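Side-chain contacts in signal transduction protein TRAP (Staphylococcus aureus, PDB 4AE5), which probably regulates staphylococcal virulence, its phosphorylated form leading to activation of the agr system, RNAIII synthesis and expression of toxins and biofilm genes: residues I37-E40 and V46-S49; Y81-K86 and T112-Y117; R95-F100 and K130-F135. One frame throughout, in Å; residues are numbered along the deposited sequence.

Contact 1. Residues I37-E40 and V46-S49; sequences IFEE and VLKS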
ATOM      1  N   ILE A  37       7.052  -8.066   3.144  1.00 19.22           N
ATOM      2  CA  ILE A  37       5.931  -8.898   3.561  1.00 18.32           C
ATOM      3  C   ILE A  37       4.882  -8.067   4.378  1.00 18.35           C
ATOM      4  O   ILE A  37       5.268  -7.141   5.149  1.00 19.15           O
ATOM      5  CB  ILE A  37       6.438 -10.172   4.292  1.00 19.26           C
ATOM      6  CG1 ILE A  37       5.350 -11.275   4.346  1.00 19.01           C
ATOM      7  CG2 ILE A  37       6.883  -9.827   5.711  1.00 18.82           C
ATOM      8  CD1 ILE A  37       5.915 -12.625   4.747  1.00 19.49           C
ATOM      9  N   PHE A  38       3.590  -8.402   4.226  1.00 18.44           N
ATOM     10  CA  PHE A  38       2.533  -7.707   5.058  1.00 17.69           C
ATOM     11  C   PHE A  38       1.360  -8.622   5.427  1.00 18.25           C
ATOM     12  O   PHE A  38       1.144  -9.657   4.755  1.00 18.12           O
ATOM     13  CB  PHE A  38       2.049  -6.392   4.406  1.00 16.68           C
ATOM     14  CG  PHE A  38       1.397  -6.553   3.039  1.00 17.29           C
ATOM     15  CD1 PHE A  38       0.037  -6.880   2.922  1.00 16.62           C
ATOM     16  CD2 PHE A  38       2.129  -6.348   1.849  1.00 16.99           C
ATOM     17  CE1 PHE A  38      -0.569  -7.057   1.647  1.00 16.84           C
ATOM     18  CE2 PHE A  38       1.534  -6.500   0.592  1.00 17.10           C
ATOM     19  CZ  PHE A  38       0.198  -6.855   0.472  1.00 17.41           C
ATOM     20  N   GLU A  39       0.629  -8.232   6.478  1.00 18.37           N
ATOM     21  CA  GLU A  39      -0.613  -8.870   6.840  1.00 19.69           C
ATOM     22  C   GLU A  39      -1.523  -7.790   7.303  1.00 19.19           C
ATOM     23  O   GLU A  39      -1.080  -6.804   7.839  1.00 19.51           O
ATOM     24  CB  GLU A  39      -0.461  -9.962   7.949  1.00 21.77           C
ATOM     25  CG  GLU A  39       0.173  -9.477   9.235  1.00 21.84           C
ATOM     26  CD  GLU A  39       0.190 -10.557  10.325  1.00 23.91           C
ATOM     27  OE1 GLU A  39      -0.562 -11.536  10.256  1.00 26.66           O
ATOM     28  OE2 GLU A  39       0.987 -10.459  11.227  1.00 26.01           O
ATOM     29  N   GLU A  40      -2.809  -8.006   7.128  1.00 21.97           N
ATOM     30  CA  GLU A  40      -3.818  -7.063   7.556  1.00 22.45           C
ATOM     31  C   GLU A  40      -4.723  -7.785   8.554  1.00 22.78           C
ATOM     32  O   GLU A  40      -5.344  -8.815   8.212  1.00 22.65           O
ATOM     33  CB  GLU A  40      -4.633  -6.716   6.313  1.00 22.50           C
ATOM     34  CG  GLU A  40      -5.805  -5.774   6.512  1.00 25.63           C
ATOM     35  CD  GLU A  40      -6.277  -5.308   5.119  1.00 25.38           C
ATOM     36  OE1 GLU A  40      -6.964  -6.046   4.361  1.00 26.83           O
ATOM     37  OE2 GLU A  40      -5.854  -4.245   4.753  1.00 26.74           O
ATOM     38  N   VAL A  46       2.377 -11.277  13.609  1.00 33.24           N
ATOM     39  CA  VAL A  46       3.584 -12.079  13.861  1.00 33.75           C
ATOM     40  C   VAL A  46       4.902 -11.409  13.406  1.00 35.66           C
ATOM     41  O   VAL A  46       5.983 -11.993  13.520  1.00 36.86           O
ATOM     42  CB  VAL A  46       3.466 -13.501  13.252  1.00 32.84           C
ATOM     43  CG1 VAL A  46       2.430 -14.314  14.029  1.00 32.74           C
ATOM     44  CG2 VAL A  46       3.148 -13.435  11.750  1.00 29.65           C
ATOM     45  N   LEU A  47       4.815 -10.180  12.907  1.00 34.04           N
ATOM     46  CA  LEU A  47       5.997  -9.471  12.414  1.00 33.32           C
ATOM     47  C   LEU A  47       6.640  -8.734  13.575  1.00 35.10           C
ATOM     48  O   LEU A  47       5.925  -8.328  14.485  1.00 37.19           O
ATOM     49  CB  LEU A  47       5.576  -8.509  11.317  1.00 31.15           C
ATOM     50  CG  LEU A  47       4.980  -9.212  10.101  1.00 30.85           C
ATOM     51  CD1 LEU A  47       4.539  -8.174   9.068  1.00 30.39           C
ATOM     52  CD2 LEU A  47       6.031 -10.161   9.531  1.00 32.01           C
ATOM     53  N   LYS A  48       7.970  -8.599  13.596  1.00 37.37           N
ATOM     54  CA  LYS A  48       8.675  -7.906  14.710  1.00 42.39           C
ATOM     55  C   LYS A  48       9.173  -6.504  14.297  1.00 41.47           C
ATOM     56  O   LYS A  48       9.748  -6.330  13.224  1.00 42.56           O
ATOM     57  CB  LYS A  48       9.839  -8.750  15.291  1.00 43.46           C
ATOM     58  CG  LYS A  48       9.513 -10.234  15.456  1.00 46.45           C
ATOM     59  CD  LYS A  48       9.983 -10.796  16.800  1.00 52.06           C
ATOM     60  CE  LYS A  48      11.488 -11.089  16.870  1.00 53.65           C
ATOM     61  NZ  LYS A  48      11.803 -12.548  16.790  1.00 55.66           N
ATOM     62  N   SER A  49       8.925  -5.495  15.125  1.00 42.06           N
ATOM     63  CA  SER A  49       9.067  -4.100  14.642  1.00 41.49           C
ATOM     64  C   SER A  49       8.563  -3.675  13.212  1.00 37.22           C
ATOM     65  O   SER A  49       9.233  -2.932  12.499  1.00 36.88           O
TER
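The carboxylate of Glu39 meets the backbone of Val46. OE2 accepts the hydrogen bond from Val46 N at 2.9 Å, and the N-H...O angle is 149°. The amide comes in nearly in line with the CD-OE2 bond. The two side chains cross at about a right angle, and Val46 CG2 lies 3.7 Å from OE2. Glu39 reaches this far because its chain is extended beyond CG (chi2 175°). OE2 also bonds to Thr45 OG1, its stronger polar partner, and OE1 bonds to His24 ND1. Both oxygens of this buried carboxylate therefore have partners, which would limit its rotation.

Strand 35-41 belongs to a closed antiparallel beta barrel. Residues 46-49 lie in the connection from it to strand 51-59. Glu39 thus ties the strand to the connection that follows it, with a main-chain N-H and a threonine hydroxyl both bonded to one oxygen.

Two residues back along the strand, Ile37 turns its side chain to the same connection. Its CG2 methyl touches Leu47 CD2 at 3.9 Å, and the two side chains cross at an oblique angle. The other methyl of Leu47, CD1, is 4.1 Å from Ile37 O. Helix 11-20 closes over this apolar patch, with Leu14 and Lys18 against Ile37 and Ile17 against Leu47.

Contact 2. Residues Y81-K86 and T112-Y117; sequences YQLEKK and TTYKIY. With FMT (formic acid), chain E.
Tyr114 has the greatest surface buried in this contact, and it meets Glu84 and Leu83 of helix 80-88. Its hydroxyl is the donor to Glu84 OE1. The modelled OH to OE1 distance is 2.4 Å, very short for a hydrogen bond, so its exact length is doubtful. OE1 lies at the ring edge, near the ring plane. The carboxylate plane is turned 55° from the ring, and the two side chains cross at about a right angle.

Glu84 does more than offer an oxygen. Its CB is 3.6 Å from Tyr114 OH, and its CG is 3.9 Å from Tyr114 CE2. The aliphatic part of the side chain therefore packs by the phenol end. CG stands opposite the backbone N about the first bond (chi1 -165°), and with the extended chain beyond it this carries the carboxylate from the helix to Tyr114 OH. The second oxygen, OE2, forms a salt bridge with Arg107 of strand 100-108. The positive charge of Arg107 may favour the ionised form of Glu84.

Strand 114-120 is part of the antiparallel barrel, and helix 80-88 packs against the barrel's outside. Tyr114 and Glu84 join the two, within the ABM family region.

Leu83 supplies the apolar half. Its CD2 methyl lies 3.9 Å from Tyr114 CD1, and the two side chains run past each other in opposite directions. Ile73 and Ser75 also touch Leu83.

Farther along the strand, Lys115 NZ and Tyr117 OH each donate a hydrogen bond to O1 of the bound formic acid, both at 2.8 Å. Tyr8 and Arg160 also bond this small molecule, which is probably from the crystallisation liquor.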
ATOM      1  N   TYR A  81      -4.500  15.933   8.693  1.00 31.15           N
ATOM      2  CA  TYR A  81      -5.987  15.724   8.755  1.00 32.28           C
ATOM      3  C   TYR A  81      -6.660  16.135   7.452  1.00 31.52           C
ATOM      4  O   TYR A  81      -7.640  15.496   6.995  1.00 29.22           O
ATOM      5  CB  TYR A  81      -6.603  16.467   9.955  1.00 39.53           C
ATOM      6  CG  TYR A  81      -8.128  16.399  10.141  1.00 42.59           C
ATOM      7  CD1 TYR A  81      -9.012  17.122   9.307  1.00 46.34           C
ATOM      8  CD2 TYR A  81      -8.680  15.643  11.190  1.00 47.55           C
ATOM      9  CE1 TYR A  81     -10.403  17.069   9.502  1.00 48.76           C
ATOM     10  CE2 TYR A  81     -10.058  15.595  11.414  1.00 49.96           C
ATOM     11  CZ  TYR A  81     -10.925  16.307  10.562  1.00 52.98           C
ATOM     12  OH  TYR A  81     -12.299  16.246  10.827  1.00 53.72           O
ATOM     13  N   GLN A  82      -6.140  17.192   6.825  1.00 27.30           N
ATOM     14  CA  GLN A  82      -6.733  17.628   5.569  1.00 25.82           C
ATOM     15  C   GLN A  82      -6.358  16.652   4.441  1.00 22.19           C
ATOM     16  O   GLN A  82      -7.157  16.464   3.527  1.00 19.39           O
ATOM     17  CB  GLN A  82      -6.302  19.061   5.183  1.00 29.84           C
ATOM     18  CG  GLN A  82      -7.220  20.164   5.722  1.00 34.10           C
ATOM     19  CD  GLN A  82      -7.247  20.221   7.238  1.00 39.06           C
ATOM     20  OE1 GLN A  82      -6.291  19.792   7.891  1.00 39.49           O
ATOM     21  NE2 GLN A  82      -8.349  20.741   7.820  1.00 43.63           N
ATOM     22  N   LEU A  83      -5.142  16.086   4.509  1.00 22.65           N
ATOM     23  CA  LEU A  83      -4.676  15.141   3.473  1.00 21.70           C
ATOM     24  C   LEU A  83      -5.609  13.947   3.498  1.00 22.67           C
ATOM     25  O   LEU A  83      -6.168  13.505   2.461  1.00 22.01           O
ATOM     26  CB  LEU A  83      -3.212  14.680   3.742  1.00 21.95           C
ATOM     27  CG  LEU A  83      -2.614  13.584   2.875  1.00 21.26           C
ATOM     28  CD1 LEU A  83      -2.710  13.918   1.415  1.00 20.93           C
ATOM     29  CD2 LEU A  83      -1.141  13.321   3.215  1.00 22.45           C
ATOM     30  N   GLU A  84      -5.756  13.401   4.700  1.00 21.42           N
ATOM     31  CA  GLU A  84      -6.640  12.271   4.893  1.00 22.85           C
ATOM     32  C   GLU A  84      -8.063  12.480   4.298  1.00 22.84           C
ATOM     33  O   GLU A  84      -8.535  11.660   3.549  1.00 21.84           O
ATOM     34  CB  GLU A  84      -6.720  11.907   6.380  1.00 21.92           C
ATOM     35  CG  GLU A  84      -7.321  10.571   6.608  1.00 23.04           C
ATOM     36  CD  GLU A  84      -7.283  10.151   8.058  1.00 25.05           C
ATOM     37  OE1 GLU A  84      -6.221  10.316   8.747  1.00 23.44           O
ATOM     38  OE2 GLU A  84      -8.386   9.734   8.484  1.00 24.90           O
ATOM     39  N   LYS A  85      -8.753  13.561   4.666  1.00 22.77           N
ATOM     40  CA  LYS A  85     -10.088  13.844   4.127  1.00 22.63           C
ATOM     41  C   LYS A  85     -10.147  13.939   2.573  1.00 23.23           C
ATOM     42  O   LYS A  85     -11.091  13.475   1.878  1.00 21.71           O
ATOM     43  CB  LYS A  85     -10.559  15.165   4.708  1.00 22.85           C
ATOM     44  CG  LYS A  85     -12.021  15.425   4.444  1.00 24.90           C
ATOM     45  CD  LYS A  85     -12.551  16.665   5.184  1.00 27.58           C
ATOM     46  CE  LYS A  85     -13.718  17.189   4.357  1.00 27.75           C
ATOM     47  NZ  LYS A  85     -13.306  18.310   3.453  1.00 27.85           N
ATOM     48  N   LYS A  86      -9.113  14.560   2.028  1.00 21.36           N
ATOM     49  CA  LYS A  86      -9.013  14.616   0.634  1.00 22.73           C
ATOM     50  C   LYS A  86      -8.954  13.227  -0.009  1.00 22.97           C
ATOM     51  O   LYS A  86      -9.681  13.008  -0.965  1.00 21.63           O
ATOM     52  CB  LYS A  86      -7.813  15.433   0.246  1.00 25.49           C
ATOM     53  CG  LYS A  86      -7.488  15.341  -1.223  1.00 24.46           C
ATOM     54  CD  LYS A  86      -7.386  16.719  -1.780  1.00 27.52           C
ATOM     55  CE  LYS A  86      -8.764  17.334  -1.860  1.00 26.93           C
ATOM     56  NZ  LYS A  86      -9.326  17.414  -3.226  1.00 30.26           N
ATOM     57  N   THR A 112       4.015  11.044   9.982  1.00 28.98           N
ATOM     58  CA  THR A 112       3.013  11.616   9.110  1.00 27.81           C
ATOM     59  C   THR A 112       3.100  11.196   7.654  1.00 26.18           C
ATOM     60  O   THR A 112       2.566  11.893   6.788  1.00 26.17           O
ATOM     61  CB  THR A 112       2.966  13.163   9.202  1.00 28.32           C
ATOM     62  OG1 THR A 112       4.287  13.696   8.970  1.00 29.65           O
ATOM     63  CG2 THR A 112       2.526  13.561  10.601  1.00 29.90           C
ATOM     64  N   THR A 113       3.768  10.088   7.358  1.00 25.75           N
ATOM     65  CA  THR A 113       3.840   9.680   5.924  1.00 24.41           C
ATOM     66  C   THR A 113       2.698   8.719   5.689  1.00 21.86           C
ATOM     67  O   THR A 113       2.635   7.639   6.296  1.00 23.92           O
ATOM     68  CB  THR A 113       5.224   9.098   5.549  1.00 22.98           C
ATOM     69  OG1 THR A 113       6.208  10.099   5.807  1.00 25.08           O
ATOM     70  CG2 THR A 113       5.359   8.814   4.031  1.00 22.62           C
ATOM     71  N   TYR A 114       1.761   9.133   4.863  1.00 21.89           N
ATOM     72  CA  TYR A 114       0.616   8.260   4.510  1.00 19.62           C
ATOM     73  C   TYR A 114       1.053   7.249   3.465  1.00 18.49           C
ATOM     74  O   TYR A 114       2.149   7.423   2.842  1.00 18.20           O
ATOM     75  CB  TYR A 114      -0.611   9.112   4.120  1.00 21.07           C
ATOM     76  CG  TYR A 114      -1.494   9.596   5.308  1.00 21.67           C
ATOM     77  CD1 TYR A 114      -1.099  10.666   6.108  1.00 25.05           C
ATOM     78  CD2 TYR A 114      -2.747   9.034   5.554  1.00 22.15           C
ATOM     79  CE1 TYR A 114      -1.870  11.110   7.174  1.00 25.03           C
ATOM     80  CE2 TYR A 114      -3.560   9.481   6.626  1.00 23.26           C
ATOM     81  CZ  TYR A 114      -3.118  10.518   7.429  1.00 24.70           C
ATOM     82  OH  TYR A 114      -3.903  10.987   8.489  1.00 25.13           O
ATOM     83  N   LYS A 115       0.285   6.142   3.356  1.00 16.72           N
ATOM     84  CA  LYS A 115       0.599   5.127   2.355  1.00 17.25           C
ATOM     85  C   LYS A 115      -0.661   4.731   1.618  1.00 16.61           C
ATOM     86  O   LYS A 115      -1.782   4.673   2.199  1.00 17.01           O
ATOM     87  CB  LYS A 115       1.396   3.946   2.951  1.00 19.42           C
ATOM     88  CG  LYS A 115       1.943   2.959   1.887  1.00 19.89           C
ATOM     89  CD  LYS A 115       3.123   2.130   2.429  1.00 21.27           C
ATOM     90  CE  LYS A 115       2.660   1.126   3.442  1.00 23.42           C
ATOM     91  NZ  LYS A 115       3.814   0.248   3.853  1.00 26.28           N
ATOM     92  N   ILE A 116      -0.494   4.454   0.325  1.00 15.35           N
ATOM     93  CA  ILE A 116      -1.581   3.893  -0.484  1.00 14.75           C
ATOM     94  C   ILE A 116      -1.012   2.578  -1.096  1.00 14.34           C
ATOM     95  O   ILE A 116       0.121   2.598  -1.594  1.00 14.14           O
ATOM     96  CB  ILE A 116      -2.044   4.824  -1.613  1.00 13.38           C
ATOM     97  CG1 ILE A 116      -2.922   5.944  -0.987  1.00 14.52           C
ATOM     98  CG2 ILE A 116      -2.849   4.000  -2.700  1.00 13.23           C
ATOM     99  CD1 ILE A 116      -3.089   7.118  -1.962  1.00 15.94           C
ATOM    100  N   TYR A 117      -1.775   1.485  -1.030  1.00 13.74           N
ATOM    101  CA  TYR A 117      -1.539   0.334  -1.920  1.00 14.87           C
ATOM    102  C   TYR A 117      -2.550   0.339  -3.058  1.00 14.91           C
ATOM    103  O   TYR A 117      -3.756   0.335  -2.784  1.00 16.94           O
ATOM    104  CB  TYR A 117      -1.648  -1.039  -1.195  1.00 16.83           C
ATOM    105  CG  TYR A 117      -0.506  -1.470  -0.220  1.00 18.60           C
ATOM    106  CD1 TYR A 117       0.726  -0.773  -0.162  1.00 21.46           C
ATOM    107  CD2 TYR A 117      -0.639  -2.577   0.617  1.00 22.08           C
ATOM    108  CE1 TYR A 117       1.749  -1.168   0.721  1.00 24.01           C
ATOM    109  CE2 TYR A 117       0.425  -2.987   1.490  1.00 23.78           C
ATOM    110  CZ  TYR A 117       1.597  -2.277   1.522  1.00 22.52           C
ATOM    111  OH  TYR A 117       2.649  -2.627   2.372  1.00 26.01           O
TER
HETATM  112  C   FMT E1000       5.752  -1.164   0.763  1.00 36.30           C
HETATM  113  O1  FMT E1000       4.889  -1.030   1.663  1.00 39.57           O
HETATM  114  O2  FMT E1000       6.985  -0.656   0.984  1.00 33.86           O

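Contact 3. Residues R95-F100 and K130-F135; sequences RNFGGF and KQSDAF
Ser132 OG is held by two backbone groups and also touches the Phe97 ring. It accepts from Phe135 N at 3.2 Å, with an N-H...O angle of 153°. It is also hydrogen-bonded to Phe129 O, its stronger polar partner, near the end of the preceding helix. Ser132 is the N-cap of helix 133-136, and the bond from Phe135 N is the capping bond. OG sits between the backbone N and the carbonyl carbon of its own residue (chi1 62°), which turns it back to the first turn of the helix.

Phe97 arrives from the other segment with its ring edge. Its CE2 is 3.6 Å from Ser132 OG and 3.7 Å from Ser132 CB. Both serine atoms lie near the ring plane, so the serine meets the rim of the ring. Phe97 CZ touches the methyl of Ala134, CB, at 3.9 Å. The CE2-CZ end of the ring lies at the start of the short helix, beside the capping residue and a residue of the first turn.

Phe97 also opens a type II beta turn that ends at Phe100. Phe100 N donates to Phe97 O at 3.0 Å. The turn leads into strand 100-108 of the barrel, and Gly99 takes the positive phi expected at its third position.

No hydrogen bond crosses between the two segments. The polar bonds of Ser132 serve its own helical region, while Phe97 adds a small apolar contact. Between these two segments the contact is van der Waals packing of one phenylalanine ring, so it is not held by a directional bond.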
ATOM      1  N   ARG A  95     -11.978   2.022  -9.514  1.00 17.24           N
ATOM      2  CA  ARG A  95     -12.252   0.620  -9.283  1.00 19.09           C
ATOM      3  C   ARG A  95     -12.698  -0.132 -10.551  1.00 18.52           C
ATOM      4  O   ARG A  95     -12.574  -1.352 -10.646  1.00 16.77           O
ATOM      5  CB  ARG A  95     -13.353   0.553  -8.250  1.00 23.94           C
ATOM      6  CG  ARG A  95     -13.905  -0.813  -7.953  1.00 31.38           C
ATOM      7  CD  ARG A  95     -15.362  -0.624  -7.430  1.00 33.92           C
ATOM      8  NE  ARG A  95     -15.409   0.093  -6.153  1.00 34.75           N
ATOM      9  CZ  ARG A  95     -15.789  -0.440  -4.967  1.00 36.90           C
ATOM     10  NH1 ARG A  95     -16.136  -1.724  -4.839  1.00 29.22           N
ATOM     11  NH2 ARG A  95     -15.807   0.334  -3.886  1.00 34.33           N
ATOM     12  N   ASN A  96     -13.200   0.606 -11.523  1.00 19.02           N
ATOM     13  CA  ASN A  96     -13.594  -0.023 -12.794  1.00 20.06           C
ATOM     14  C   ASN A  96     -12.556   0.023 -13.912  1.00 19.81           C
ATOM     15  O   ASN A  96     -12.817  -0.504 -15.004  1.00 23.05           O
ATOM     16  CB  ASN A  96     -14.854   0.626 -13.320  1.00 23.10           C
ATOM     17  CG  ASN A  96     -15.977   0.474 -12.361  1.00 24.51           C
ATOM     18  OD1 ASN A  96     -16.515   1.460 -11.939  1.00 30.13           O
ATOM     19  ND2 ASN A  96     -16.240  -0.758 -11.918  1.00 25.43           N
ATOM     20  N   PHE A  97     -11.406   0.605 -13.642  1.00 18.33           N
ATOM     21  CA  PHE A  97     -10.329   0.656 -14.659  1.00 18.14           C
ATOM     22  C   PHE A  97      -9.727  -0.726 -14.957  1.00 18.19           C
ATOM     23  O   PHE A  97      -9.639  -1.620 -14.107  1.00 17.94           O
ATOM     24  CB  PHE A  97      -9.257   1.684 -14.219  1.00 17.76           C
ATOM     25  CG  PHE A  97      -9.632   3.133 -14.423  1.00 19.44           C
ATOM     26  CD1 PHE A  97     -10.942   3.593 -14.290  1.00 21.75           C
ATOM     27  CD2 PHE A  97      -8.657   4.046 -14.774  1.00 20.21           C
ATOM     28  CE1 PHE A  97     -11.256   4.936 -14.467  1.00 21.30           C
ATOM     29  CE2 PHE A  97      -8.962   5.380 -14.953  1.00 19.19           C
ATOM     30  CZ  PHE A  97     -10.252   5.826 -14.772  1.00 20.48           C
ATOM     31  N   GLY A  98      -9.312  -0.929 -16.208  1.00 17.66           N
ATOM     32  CA  GLY A  98      -8.804  -2.237 -16.626  1.00 18.61           C
ATOM     33  C   GLY A  98      -7.720  -2.763 -15.701  1.00 18.12           C
ATOM     34  O   GLY A  98      -6.821  -2.028 -15.258  1.00 18.40           O
ATOM     35  N   GLY A  99      -7.921  -3.985 -15.239  1.00 18.29           N
ATOM     36  CA  GLY A  99      -6.894  -4.621 -14.365  1.00 18.49           C
ATOM     37  C   GLY A  99      -6.913  -4.278 -12.899  1.00 17.08           C
ATOM     38  O   GLY A  99      -6.089  -4.812 -12.114  1.00 16.13           O
ATOM     39  N   PHE A 100      -7.847  -3.425 -12.470  1.00 16.94           N
ATOM     40  CA  PHE A 100      -7.878  -3.039 -11.067  1.00 16.47           C
ATOM     41  C   PHE A 100      -8.240  -4.246 -10.173  1.00 18.26           C
ATOM     42  O   PHE A 100      -9.209  -4.957 -10.472  1.00 18.33           O
ATOM     43  CB  PHE A 100      -8.919  -1.948 -10.809  1.00 15.63           C
ATOM     44  CG  PHE A 100      -9.100  -1.663  -9.343  1.00 15.06           C
ATOM     45  CD1 PHE A 100      -8.309  -0.751  -8.730  1.00 14.75           C
ATOM     46  CD2 PHE A 100     -10.087  -2.333  -8.593  1.00 16.75           C
ATOM     47  CE1 PHE A 100      -8.419  -0.447  -7.356  1.00 14.21           C
ATOM     48  CE2 PHE A 100     -10.239  -2.021  -7.246  1.00 15.95           C
ATOM     49  CZ  PHE A 100      -9.412  -1.102  -6.632  1.00 16.31           C
ATOM     50  N   LYS A 130      -1.923   4.965 -13.895  1.00 16.08           N
ATOM     51  CA  LYS A 130      -1.166   6.080 -13.371  1.00 16.22           C
ATOM     52  C   LYS A 130      -1.140   7.300 -14.324  1.00 17.80           C
ATOM     53  O   LYS A 130      -0.975   8.482 -13.924  1.00 17.86           O
ATOM     54  CB  LYS A 130       0.255   5.569 -13.025  1.00 19.25           C
ATOM     55  CG  LYS A 130       1.267   6.678 -12.848  1.00 22.08           C
ATOM     56  CD  LYS A 130       2.432   6.230 -11.975  1.00 23.41           C
ATOM     57  CE  LYS A 130       3.204   5.060 -12.471  1.00 24.03           C
ATOM     58  NZ  LYS A 130       4.706   5.291 -12.135  1.00 25.79           N
ATOM     59  N   GLN A 131      -1.243   7.039 -15.607  1.00 17.68           N
ATOM     60  CA  GLN A 131      -1.360   8.146 -16.538  1.00 20.62           C
ATOM     61  C   GLN A 131      -2.715   8.792 -16.652  1.00 17.44           C
ATOM     62  O   GLN A 131      -2.829   9.875 -17.249  1.00 20.18           O
ATOM     63  CB  GLN A 131      -0.927   7.688 -17.933  1.00 21.53           C
ATOM     64  CG  GLN A 131       0.370   6.932 -17.936  1.00 24.77           C
ATOM     65  CD  GLN A 131       0.648   6.397 -19.297  1.00 26.01           C
ATOM     66  OE1 GLN A 131       0.940   7.181 -20.177  1.00 33.14           O
ATOM     67  NE2 GLN A 131       0.574   5.066 -19.490  1.00 26.16           N
ATOM     68  N   SER A 132      -3.773   8.158 -16.184  1.00 17.40           N
ATOM     69  CA  SER A 132      -5.102   8.704 -16.391  1.00 17.62           C
ATOM     70  C   SER A 132      -5.245   9.979 -15.529  1.00 17.79           C
ATOM     71  O   SER A 132      -4.548  10.137 -14.488  1.00 16.04           O
ATOM     72  CB  SER A 132      -6.183   7.710 -15.902  1.00 17.12           C
ATOM     73  OG  SER A 132      -6.050   7.464 -14.477  1.00 13.06           O
ATOM     74  N   ASP A 133      -6.182  10.818 -15.938  1.00 18.29           N
ATOM     75  CA  ASP A 133      -6.705  11.906 -15.084  1.00 18.95           C
ATOM     76  C   ASP A 133      -7.132  11.467 -13.716  1.00 18.23           C
ATOM     77  O   ASP A 133      -6.780  12.179 -12.770  1.00 17.56           O
ATOM     78  CB  ASP A 133      -7.885  12.693 -15.738  1.00 21.07           C
ATOM     79  CG  ASP A 133      -7.440  13.544 -16.904  1.00 23.65           C
ATOM     80  OD1 ASP A 133      -6.213  13.649 -17.214  1.00 25.77           O
ATOM     81  OD2 ASP A 133      -8.339  14.110 -17.546  1.00 26.24           O
ATOM     82  N   ALA A 134      -7.848  10.321 -13.572  1.00 17.66           N
ATOM     83  CA  ALA A 134      -8.328   9.894 -12.255  1.00 17.26           C
ATOM     84  C   ALA A 134      -7.104   9.733 -11.298  1.00 19.19           C
ATOM     85  O   ALA A 134      -7.155  10.078 -10.085  1.00 21.70           O
ATOM     86  CB  ALA A 134      -9.121   8.590 -12.312  1.00 17.77           C
ATOM     87  N   PHE A 135      -5.995   9.279 -11.834  1.00 15.72           N
ATOM     88  CA  PHE A 135      -4.799   9.191 -10.984  1.00 16.11           C
ATOM     89  C   PHE A 135      -4.079  10.524 -10.865  1.00 16.14           C
ATOM     90  O   PHE A 135      -3.766  10.954  -9.743  1.00 14.29           O
ATOM     91  CB  PHE A 135      -3.842   8.108 -11.479  1.00 15.75           C
ATOM     92  CG  PHE A 135      -2.676   7.848 -10.539  1.00 14.49           C
ATOM     93  CD1 PHE A 135      -1.582   8.749 -10.520  1.00 14.26           C
ATOM     94  CD2 PHE A 135      -2.690   6.769  -9.674  1.00 15.03           C
ATOM     95  CE1 PHE A 135      -0.478   8.509  -9.681  1.00 14.81           C
ATOM     96  CE2 PHE A 135      -1.569   6.494  -8.833  1.00 14.51           C
ATOM     97  CZ  PHE A 135      -0.487   7.402  -8.825  1.00 15.18           C
TER

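How the contacts relate
Contacts 1 and 2 are buried, whereas contact 3 lies at the surface. Contacts 1 and 2 reach the same barrel sheet through different strands. Contact 1 joins a strand to the connection just after it; contact 2 joins a strand to a helix distant in sequence. Both combine a glutamate bond with an apolar touch, but the donor is a backbone amide in the first and a phenol in the second. They meet where Phe38 CD2 lies 3.8 Å from Tyr117 CE2. Contact 3 has only packing between its segments. It touches neither of the others, and contact 1 lies across the chain's centre from it. Contacts 2 and 3 share the ABM region, and their segments alternate along the chain.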